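Local structure of alkaline phosphatase D (Bacillus subtilis, 2YEQ) at residues H129-H137 with M459-I469; T10-P18 with K196-V205. The protein hydrolyses phosphate esters, acting as a phosphodiesterase and alkaline phosphatase with an active site that holds iron and calcium. All blocks are in the same frame, centred on the assembly; numbering follows the deposited sequence.

Contact 1: H129-H137 with M459-I469; sequences HGYYTAYKH and MPFVTEPGAAI
The connection between the antiparallel strands 451-459 and 470-477 packs against T133 and H137 of the short helix 133-138. H137 NE2 donates to A467 O at 2.7 Å, with the oxygen in the ring plane and the bond nearly straight (168°). I469 covers one face of the same ring: its CB lies 3.7 Å from the ring centroid, a CH-pi contact. M459 SD reaches the ring edge. With an alanine at H137, A467 O would probably lose this donor and I469 the ring face it packs on. The CG2 methyl of T133, anti to the backbone N, packs 3.4 Å from A467 O. This leaves OG1 directed at water 1. That water takes the OG1 proton, accepts from A467 N and donates to F461 O and E464 O, so it ties the loop together from within. M459 bends at chi3 (-62°), and its CE rests 3.7 Å from A134 CB. At the other end Y131 N donates to V462 O at 2.8 Å. P465 CG sits over the rim of the Y131 ring, and T463 O lies at its edge. N415 binds V462 N and T463 OG1 from outside. Helix 193-201 borders Y132 and Y135, and strand 440-448 packs on H137 and I469.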
loop_
_atom_site.group_PDB
_atom_site.type_symbol
_atom_site.label_atom_id
_atom_site.label_comp_id
_atom_site.label_asym_id
_atom_site.label_seq_id
_atom_site.Cartn_x
_atom_site.Cartn_y
_atom_site.Cartn_z
ATOM N N HIS A 129 3.662 -16.377 2.776
ATOM C CA HIS A 129 4.552 -16.556 1.624
ATOM C C HIS A 129 6.034 -16.289 1.912
ATOM O O HIS A 129 6.896 -16.719 1.143
ATOM C CB HIS A 129 4.080 -15.702 0.447
ATOM C CG HIS A 129 2.804 -16.207 -0.154
ATOM N ND1 HIS A 129 2.317 -15.771 -1.368
ATOM C CD2 HIS A 129 1.933 -17.151 0.285
ATOM C CE1 HIS A 129 1.187 -16.405 -1.635
ATOM N NE2 HIS A 129 0.935 -17.247 -0.650
ATOM N N GLY A 130 6.318 -15.610 3.009
ATOM C CA GLY A 130 7.702 -15.392 3.389
ATOM C C GLY A 130 7.835 -14.550 4.624
ATOM O O GLY A 130 6.840 -14.100 5.192
ATOM N N TYR A 131 9.093 -14.376 5.023
ATOM C CA TYR A 131 9.493 -13.526 6.132
ATOM C C TYR A 131 9.573 -12.087 5.665
ATOM O O TYR A 131 9.782 -11.808 4.474
ATOM C CB TYR A 131 10.820 -14.083 6.763
ATOM C CG TYR A 131 10.527 -15.433 7.374
ATOM C CD1 TYR A 131 9.909 -15.537 8.627
ATOM C CD2 TYR A 131 10.714 -16.601 6.642
ATOM C CE1 TYR A 131 9.563 -16.777 9.164
ATOM C CE2 TYR A 131 10.359 -17.829 7.153
ATOM C CZ TYR A 131 9.777 -17.911 8.417
ATOM O OH TYR A 131 9.407 -19.136 8.886
ATOM N N TYR A 132 9.368 -11.181 6.608
ATOM C CA TYR A 132 9.369 -9.746 6.395
ATOM C C TYR A 132 10.776 -9.092 6.475
ATOM O O TYR A 132 10.950 -7.957 6.920
ATOM C CB TYR A 132 8.402 -9.079 7.374
ATOM C CG TYR A 132 6.900 -9.401 7.154
ATOM C CD1 TYR A 132 6.433 -10.025 5.992
ATOM C CD2 TYR A 132 5.963 -9.021 8.112
ATOM C CE1 TYR A 132 5.058 -10.301 5.818
ATOM C CE2 TYR A 132 4.614 -9.271 7.947
ATOM C CZ TYR A 132 4.157 -9.915 6.808
ATOM O OH TYR A 132 2.797 -10.137 6.683
ATOM N N THR A 133 11.750 -9.787 5.928
ATOM C CA THR A 133 13.104 -9.246 5.771
ATOM C C THR A 133 13.098 -7.874 5.086
ATOM O O THR A 133 13.881 -6.986 5.445
ATOM C CB THR A 133 13.932 -10.209 4.959
ATOM O OG1 THR A 133 13.659 -11.537 5.412
ATOM C CG2 THR A 133 15.458 -9.889 5.066
ATOM N N ALA A 134 12.189 -7.664 4.123
ATOM C CA ALA A 134 12.103 -6.358 3.471
ATOM C C ALA A 134 11.960 -5.227 4.467
ATOM O O ALA A 134 12.560 -4.157 4.285
ATOM C CB ALA A 134 10.945 -6.297 2.407
ATOM N N TYR A 135 11.148 -5.429 5.511
ATOM C CA TYR A 135 10.930 -4.382 6.498
ATOM C C TYR A 135 12.113 -4.199 7.465
ATOM O O TYR A 135 12.323 -3.105 7.986
ATOM C CB TYR A 135 9.648 -4.626 7.285
ATOM C CG TYR A 135 8.374 -4.287 6.539
ATOM C CD1 TYR A 135 8.178 -3.016 6.030
ATOM C CD2 TYR A 135 7.372 -5.235 6.347
ATOM C CE1 TYR A 135 7.027 -2.679 5.350
ATOM C CE2 TYR A 135 6.186 -4.905 5.666
ATOM C CZ TYR A 135 6.016 -3.630 5.169
ATOM O OH TYR A 135 4.881 -3.238 4.497
ATOM N N LYS A 136 12.859 -5.256 7.712
ATOM C CA LYS A 136 14.121 -5.144 8.468
ATOM C C LYS A 136 15.028 -4.172 7.740
ATOM O O LYS A 136 15.534 -3.229 8.336
ATOM C CB LYS A 136 14.806 -6.496 8.591
ATOM C CG LYS A 136 15.984 -6.480 9.569
ATOM C CD LYS A 136 16.650 -7.832 9.628
ATOM C CE LYS A 136 17.755 -7.873 10.685
ATOM N NZ LYS A 136 17.226 -8.158 12.048
ATOM N N HIS A 137 15.197 -4.380 6.433
ATOM C CA HIS A 137 15.972 -3.448 5.605
ATOM C C HIS A 137 15.363 -2.053 5.511
ATOM O O HIS A 137 16.095 -1.050 5.579
ATOM C CB HIS A 137 16.198 -4.024 4.200
ATOM C CG HIS A 137 17.014 -5.279 4.189
ATOM N ND1 HIS A 137 18.322 -5.322 4.641
ATOM C CD2 HIS A 137 16.710 -6.537 3.795
ATOM C CE1 HIS A 137 18.791 -6.550 4.496
ATOM N NE2 HIS A 137 17.832 -7.311 3.989
ATOM N N MET A 459 15.437 -8.477 -2.835
ATOM C CA MET A 459 16.132 -9.572 -2.180
ATOM C C MET A 459 15.980 -10.827 -3.007
ATOM O O MET A 459 14.964 -11.001 -3.673
ATOM C CB MET A 459 15.536 -9.839 -0.787
ATOM C CG MET A 459 15.544 -8.658 0.145
ATOM S SD MET A 459 14.509 -8.890 1.621
ATOM C CE MET A 459 12.878 -9.089 0.848
ATOM N N PRO A 460 16.961 -11.739 -2.946
ATOM C CA PRO A 460 16.844 -12.978 -3.684
ATOM C C PRO A 460 15.762 -13.949 -3.168
ATOM O O PRO A 460 15.303 -14.787 -3.940
ATOM C CB PRO A 460 18.229 -13.617 -3.519
ATOM C CG PRO A 460 18.817 -12.956 -2.322
ATOM C CD PRO A 460 18.314 -11.576 -2.377
ATOM N N PHE A 461 15.385 -13.871 -1.889
ATOM C CA PHE A 461 14.448 -14.851 -1.303
ATOM C C PHE A 461 13.792 -14.295 -0.046
ATOM O O PHE A 461 14.307 -13.370 0.565
ATOM C CB PHE A 461 15.139 -16.205 -1.011
ATOM C CG PHE A 461 16.322 -16.103 -0.053
ATOM C CD1 PHE A 461 16.123 -16.030 1.324
ATOM C CD2 PHE A 461 17.623 -16.054 -0.536
ATOM C CE1 PHE A 461 17.203 -15.918 2.219
ATOM C CE2 PHE A 461 18.716 -15.942 0.345
ATOM C CZ PHE A 461 18.499 -15.877 1.728
ATOM N N VAL A 462 12.632 -14.856 0.285
ATOM C CA VAL A 462 11.887 -14.537 1.507
ATOM C C VAL A 462 11.453 -15.819 2.253
ATOM O O VAL A 462 10.919 -15.731 3.357
ATOM C CB VAL A 462 10.632 -13.631 1.223
ATOM C CG1 VAL A 462 11.035 -12.281 0.713
ATOM C CG2 VAL A 462 9.645 -14.296 0.255
ATOM N N THR A 463 11.699 -16.994 1.684
ATOM C CA THR A 463 11.276 -18.256 2.285
ATOM C C THR A 463 12.163 -18.644 3.488
ATOM O O THR A 463 11.787 -19.504 4.278
ATOM C CB THR A 463 11.265 -19.418 1.252
ATOM O OG1 THR A 463 12.509 -19.453 0.527
ATOM C CG2 THR A 463 10.120 -19.267 0.269
ATOM N N GLU A 464 13.339 -18.018 3.580
ATOM C CA GLU A 464 14.211 -18.077 4.754
ATOM C C GLU A 464 14.456 -16.648 5.200
ATOM O O GLU A 464 14.507 -15.738 4.374
ATOM C CB GLU A 464 15.564 -18.709 4.426
ATOM C CG GLU A 464 15.515 -20.034 3.709
ATOM C CD GLU A 464 14.849 -21.134 4.528
ATOM O OE1 GLU A 464 14.842 -21.067 5.776
ATOM O OE2 GLU A 464 14.328 -22.080 3.912
ATOM N N PRO A 465 14.572 -16.422 6.505
ATOM C CA PRO A 465 14.974 -15.106 6.989
ATOM C C PRO A 465 16.393 -14.756 6.528
ATOM O O PRO A 465 17.168 -15.655 6.182
ATOM C CB PRO A 465 14.951 -15.257 8.514
ATOM C CG PRO A 465 14.354 -16.551 8.791
ATOM C CD PRO A 465 14.485 -17.399 7.594
ATOM N N GLY A 466 16.695 -13.468 6.477
ATOM C CA GLY A 466 18.081 -12.988 6.384
ATOM C C GLY A 466 18.691 -12.718 5.016
ATOM O O GLY A 466 19.913 -12.584 4.912
ATOM N N ALA A 467 17.874 -12.628 3.965
ATOM C CA ALA A 467 18.371 -12.187 2.659
ATOM C C ALA A 467 18.917 -10.764 2.703
ATOM O O ALA A 467 18.398 -9.897 3.387
ATOM C CB ALA A 467 17.273 -12.289 1.559
ATOM N N ALA A 468 19.977 -10.541 1.937
ATOM C CA ALA A 468 20.564 -9.222 1.763
ATOM C C ALA A 468 19.680 -8.433 0.775
ATOM O O ALA A 468 19.011 -9.029 -0.051
ATOM C CB ALA A 468 22.013 -9.361 1.204
ATOM N N ILE A 469 19.671 -7.111 0.882
ATOM C CA ILE A 469 18.931 -6.260 -0.050
ATOM C C ILE A 469 19.912 -5.525 -0.987
ATOM O O ILE A 469 21.035 -5.222 -0.590
ATOM C CB ILE A 469 18.037 -5.266 0.698
ATOM C CG1 ILE A 469 16.923 -4.740 -0.225
ATOM C CG2 ILE A 469 18.853 -4.117 1.293
ATOM C CD1 ILE A 469 15.710 -4.232 0.536
HETATM O O HOH W 1 14.872 -13.179 3.505
HETATM O O HOH W 2 14.103 -11.641 7.915
#

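Contact 2: T10-P18 with K196-V205; sequences TLGVASGDP and KAAHAAFPWV. With PE5 (3,6,9,12,15,18,21,24-octaoxahexacosan-1-ol), chain D; EDO (1,2-ethanediol), chain I; EDO (1,2-ethanediol), chain B.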
loop_
_atom_site.group_PDB
_atom_site.type_symbol
_atom_site.label_atom_id
_atom_site.label_comp_id
_atom_site.label_asym_id
_atom_site.label_seq_id
_atom_site.Cartn_x
_atom_site.Cartn_y
_atom_site.Cartn_z
ATOM N N THR A 10 2.176 -5.502 22.308
ATOM C CA THR A 10 2.664 -6.605 21.488
ATOM C C THR A 10 2.653 -6.251 19.995
ATOM O O THR A 10 3.286 -6.938 19.195
ATOM C CB THR A 10 1.750 -7.841 21.680
ATOM O OG1 THR A 10 0.385 -7.439 21.403
ATOM C CG2 THR A 10 1.851 -8.400 23.149
ATOM N N LEU A 11 1.890 -5.231 19.616
ATOM C CA LEU A 11 1.816 -4.797 18.205
ATOM C C LEU A 11 2.631 -3.542 17.969
ATOM O O LEU A 11 2.541 -2.915 16.898
ATOM C CB LEU A 11 0.366 -4.546 17.796
ATOM C CG LEU A 11 -0.531 -5.760 18.054
ATOM C CD1 LEU A 11 -1.907 -5.494 17.470
ATOM C CD2 LEU A 11 0.051 -7.037 17.509
ATOM N N GLY A 12 3.417 -3.168 18.978
ATOM C CA GLY A 12 4.292 -2.006 18.885
ATOM C C GLY A 12 3.555 -0.693 18.818
ATOM O O GLY A 12 2.473 -0.511 19.399
ATOM N N VAL A 13 4.164 0.248 18.103
ATOM C CA VAL A 13 3.643 1.576 17.938
ATOM C C VAL A 13 3.740 1.991 16.469
ATOM O O VAL A 13 4.374 1.306 15.655
ATOM C CB VAL A 13 4.400 2.601 18.832
ATOM C CG1 VAL A 13 4.313 2.211 20.343
ATOM C CG2 VAL A 13 5.883 2.775 18.370
ATOM N N ALA A 14 3.086 3.086 16.132
ATOM C CA ALA A 14 3.097 3.577 14.750
ATOM C C ALA A 14 2.764 5.041 14.760
ATOM O O ALA A 14 2.224 5.565 15.744
ATOM C CB ALA A 14 2.088 2.792 13.842
ATOM N N SER A 15 3.109 5.713 13.668
ATOM C CA SER A 15 2.696 7.092 13.455
ATOM C C SER A 15 2.290 7.292 12.004
ATOM O O SER A 15 2.656 6.533 11.116
ATOM C CB SER A 15 3.813 8.087 13.829
ATOM O OG SER A 15 4.894 8.037 12.897
ATOM N N GLY A 16 1.543 8.341 11.754
ATOM C CA GLY A 16 1.021 8.506 10.421
ATOM C C GLY A 16 0.300 9.786 10.127
ATOM O O GLY A 16 0.109 10.644 10.985
ATOM N N ASP A 17 -0.083 9.899 8.867
ATOM C CA ASP A 17 -0.824 11.042 8.362
ATOM C C ASP A 17 -0.271 12.358 8.863
ATOM O O ASP A 17 -1.002 13.192 9.394
ATOM C CB ASP A 17 -2.314 10.882 8.692
ATOM C CG ASP A 17 -3.034 10.008 7.673
ATOM O OD1 ASP A 17 -2.347 9.207 6.990
ATOM O OD2 ASP A 17 -4.280 10.135 7.553
ATOM N N PRO A 18 1.021 12.568 8.645
ATOM C CA PRO A 18 1.651 13.792 9.130
ATOM C C PRO A 18 1.147 14.993 8.385
ATOM O O PRO A 18 0.878 14.890 7.170
ATOM C CB PRO A 18 3.149 13.567 8.836
ATOM C CG PRO A 18 3.172 12.659 7.715
ATOM C CD PRO A 18 1.980 11.728 7.921
ATOM N N LYS A 196 6.878 -4.165 12.763
ATOM C CA LYS A 196 6.802 -3.225 13.888
ATOM C C LYS A 196 7.959 -2.219 13.895
ATOM O O LYS A 196 7.769 -1.066 14.238
ATOM C CB LYS A 196 6.779 -3.972 15.244
ATOM C CG LYS A 196 5.559 -4.822 15.466
ATOM C CD LYS A 196 5.422 -5.272 16.938
ATOM C CE LYS A 196 6.362 -6.359 17.334
ATOM N NZ LYS A 196 6.124 -6.678 18.772
ATOM N N ALA A 197 9.163 -2.668 13.550
ATOM C CA ALA A 197 10.351 -1.771 13.513
ATOM C C ALA A 197 10.175 -0.718 12.416
ATOM O O ALA A 197 10.451 0.456 12.620
ATOM C CB ALA A 197 11.634 -2.583 13.264
ATOM N N ALA A 198 9.692 -1.155 11.259
ATOM C CA ALA A 198 9.413 -0.227 10.146
ATOM C C ALA A 198 8.344 0.787 10.501
ATOM O O ALA A 198 8.452 1.981 10.119
ATOM C CB ALA A 198 9.089 -1.012 8.851
ATOM N N HIS A 199 7.341 0.369 11.292
ATOM C CA HIS A 199 6.349 1.317 11.775
ATOM C C HIS A 199 6.923 2.305 12.787
ATOM O O HIS A 199 6.563 3.473 12.759
ATOM C CB HIS A 199 5.117 0.619 12.384
ATOM C CG HIS A 199 4.087 0.207 11.377
ATOM N ND1 HIS A 199 3.353 1.126 10.660
ATOM C CD2 HIS A 199 3.647 -1.019 10.993
ATOM C CE1 HIS A 199 2.502 0.479 9.874
ATOM N NE2 HIS A 199 2.657 -0.824 10.062
ATOM N N ALA A 200 7.769 1.827 13.708
ATOM C CA ALA A 200 8.349 2.685 14.745
ATOM C C ALA A 200 9.363 3.692 14.151
ATOM O O ALA A 200 9.566 4.772 14.689
ATOM C CB ALA A 200 9.022 1.811 15.871
ATOM N N ALA A 201 9.921 3.366 12.994
ATOM C CA ALA A 201 10.961 4.193 12.357
ATOM C C ALA A 201 10.473 5.430 11.590
ATOM O O ALA A 201 11.191 6.441 11.493
ATOM C CB ALA A 201 11.816 3.299 11.442
ATOM N N PHE A 202 9.268 5.371 11.025
ATOM C CA PHE A 202 8.779 6.424 10.109
ATOM C C PHE A 202 7.263 6.638 10.222
ATOM O O PHE A 202 6.549 5.713 10.550
ATOM C CB PHE A 202 8.995 6.020 8.647
ATOM C CG PHE A 202 10.274 5.327 8.362
ATOM C CD1 PHE A 202 11.470 6.044 8.313
ATOM C CD2 PHE A 202 10.297 3.992 8.052
ATOM C CE1 PHE A 202 12.649 5.419 8.013
ATOM C CE2 PHE A 202 11.490 3.355 7.748
ATOM C CZ PHE A 202 12.674 4.084 7.746
ATOM N N PRO A 203 6.778 7.824 9.889
ATOM C CA PRO A 203 5.337 8.015 9.696
ATOM C C PRO A 203 4.892 7.342 8.416
ATOM O O PRO A 203 5.619 7.403 7.418
ATOM C CB PRO A 203 5.186 9.524 9.565
ATOM C CG PRO A 203 6.522 10.006 9.119
ATOM C CD PRO A 203 7.543 9.041 9.577
ATOM N N TRP A 204 3.717 6.701 8.458
ATOM C CA TRP A 204 3.162 5.977 7.325
ATOM C C TRP A 204 1.885 6.669 6.820
ATOM O O TRP A 204 1.090 7.217 7.612
ATOM C CB TRP A 204 2.809 4.544 7.686
ATOM C CG TRP A 204 3.962 3.591 7.829
ATOM C CD1 TRP A 204 5.169 3.843 8.426
ATOM C CD2 TRP A 204 4.009 2.223 7.405
ATOM N NE1 TRP A 204 5.952 2.734 8.385
ATOM C CE2 TRP A 204 5.269 1.718 7.775
ATOM C CE3 TRP A 204 3.108 1.378 6.732
ATOM C CZ2 TRP A 204 5.652 0.424 7.508
ATOM C CZ3 TRP A 204 3.481 0.111 6.458
ATOM C CH2 TRP A 204 4.738 -0.381 6.856
ATOM N N VAL A 205 1.708 6.620 5.498
ATOM C CA VAL A 205 0.488 7.018 4.816
ATOM C C VAL A 205 -0.028 5.755 4.149
ATOM O O VAL A 205 0.551 5.256 3.179
ATOM C CB VAL A 205 0.732 8.150 3.809
ATOM C CG1 VAL A 205 -0.584 8.594 3.110
ATOM C CG2 VAL A 205 1.330 9.352 4.550
HETATM C C50 PE5 D . 15.129 5.423 19.314
HETATM O O1 PE5 D . 13.970 5.374 18.471
HETATM C C1 PE5 D . 14.102 4.339 17.515
HETATM C C2 PE5 D . 12.978 4.303 16.498
HETATM O O2 PE5 D . 12.754 2.947 16.102
HETATM C C3 PE5 D . 13.524 2.463 14.999
HETATM C C4 PE5 D . 13.023 1.090 14.601
HETATM C C1 EDO I . -3.595 14.103 6.629
HETATM O O1 EDO I . -2.201 13.796 6.473
HETATM C C2 EDO I . -4.447 12.969 6.081
HETATM O O2 EDO I . -5.410 12.558 7.053
HETATM C C1 EDO B . 11.690 9.527 10.920
HETATM O O1 EDO B . 10.526 9.140 11.638
HETATM C C2 EDO B . 11.292 10.193 9.618
HETATM O O2 EDO B . 12.459 10.857 9.120
HETATM O O HOH W 3 6.698 -0.678 16.878
HETATM O O HOH W 4 6.717 6.119 13.675
HETATM O O HOH W 5 4.257 3.932 11.432
HETATM O O HOH W 6 -1.558 6.492 7.509
#
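K196 lays its side chain along the turn at T10 to G12, where a side chain on G12 would be tight against its CD. This CD comes within 3.4 Å of L11 C. A bend at chi3 (-75°) brings K196 NZ to T10 O at 2.9 Å, from above the carbonyl plane. Further along, helix 196-201 lies 6.4 Å from strand 13-16 at closest approach of their axes. The bumps are small. V13 CG2 meets A200 CB, and A14 CB meets H199 ND1 at 3.8 Å. W204 CZ2 lies over the centre of the H199 ring, and W204 NE1 returns to A198 O of the helix. S15 then turns OG toward P203 CA, 3.2 Å away. P18 finishes the fit: the P18 and P203 side chains cross at about a right angle, CG to CB 4.2 Å, and P18 CD meets V205 CG2. G16 passes close to W204 O, where a CB would clash.

Strands 13-16 and 203-205 pair in parallel at G16 and W204, with the short axes splayed by 61°. W204 N donates to S15 O at 2.9 Å, and D17 N to W204 O at 3.2 Å. Waters fill in where the helix replaces the strand: water 3 links V13 N to K196 O, and water 5 links S15 N to H199 O. S15 OG also bonds T104, H199 NE2 bonds Y152, and D17 OD1 forms a salt bridge with R263. Between the two segments, then, the join rests on neutral backbone groups and water more than on charge pairing, and even the lysine ammonium is held by a carbonyl.

Overall arrangement
From the N terminus, the chain starts with 10-18 and runs on through strands 23-28 to 97-105 before it reaches 129-137. Contact 2 closes when 196-205 returns to 10-18, a loop of 177 intervening residues. Contact 1 closes much later, when 459-469 returns to 129-137 across 321 residues. The two loops cross, since 129-137 lies within the first and 196-205 within the second. Contact 2 sets strand 13-16 beside strand 203-206, inside the ten-strand sheet. Contact 1 ties helix 133-138 to a connection between antiparallel strands farther across that sheet. Their centres are 20 Å apart, yet they touch: Y135 packs on W204 and A198.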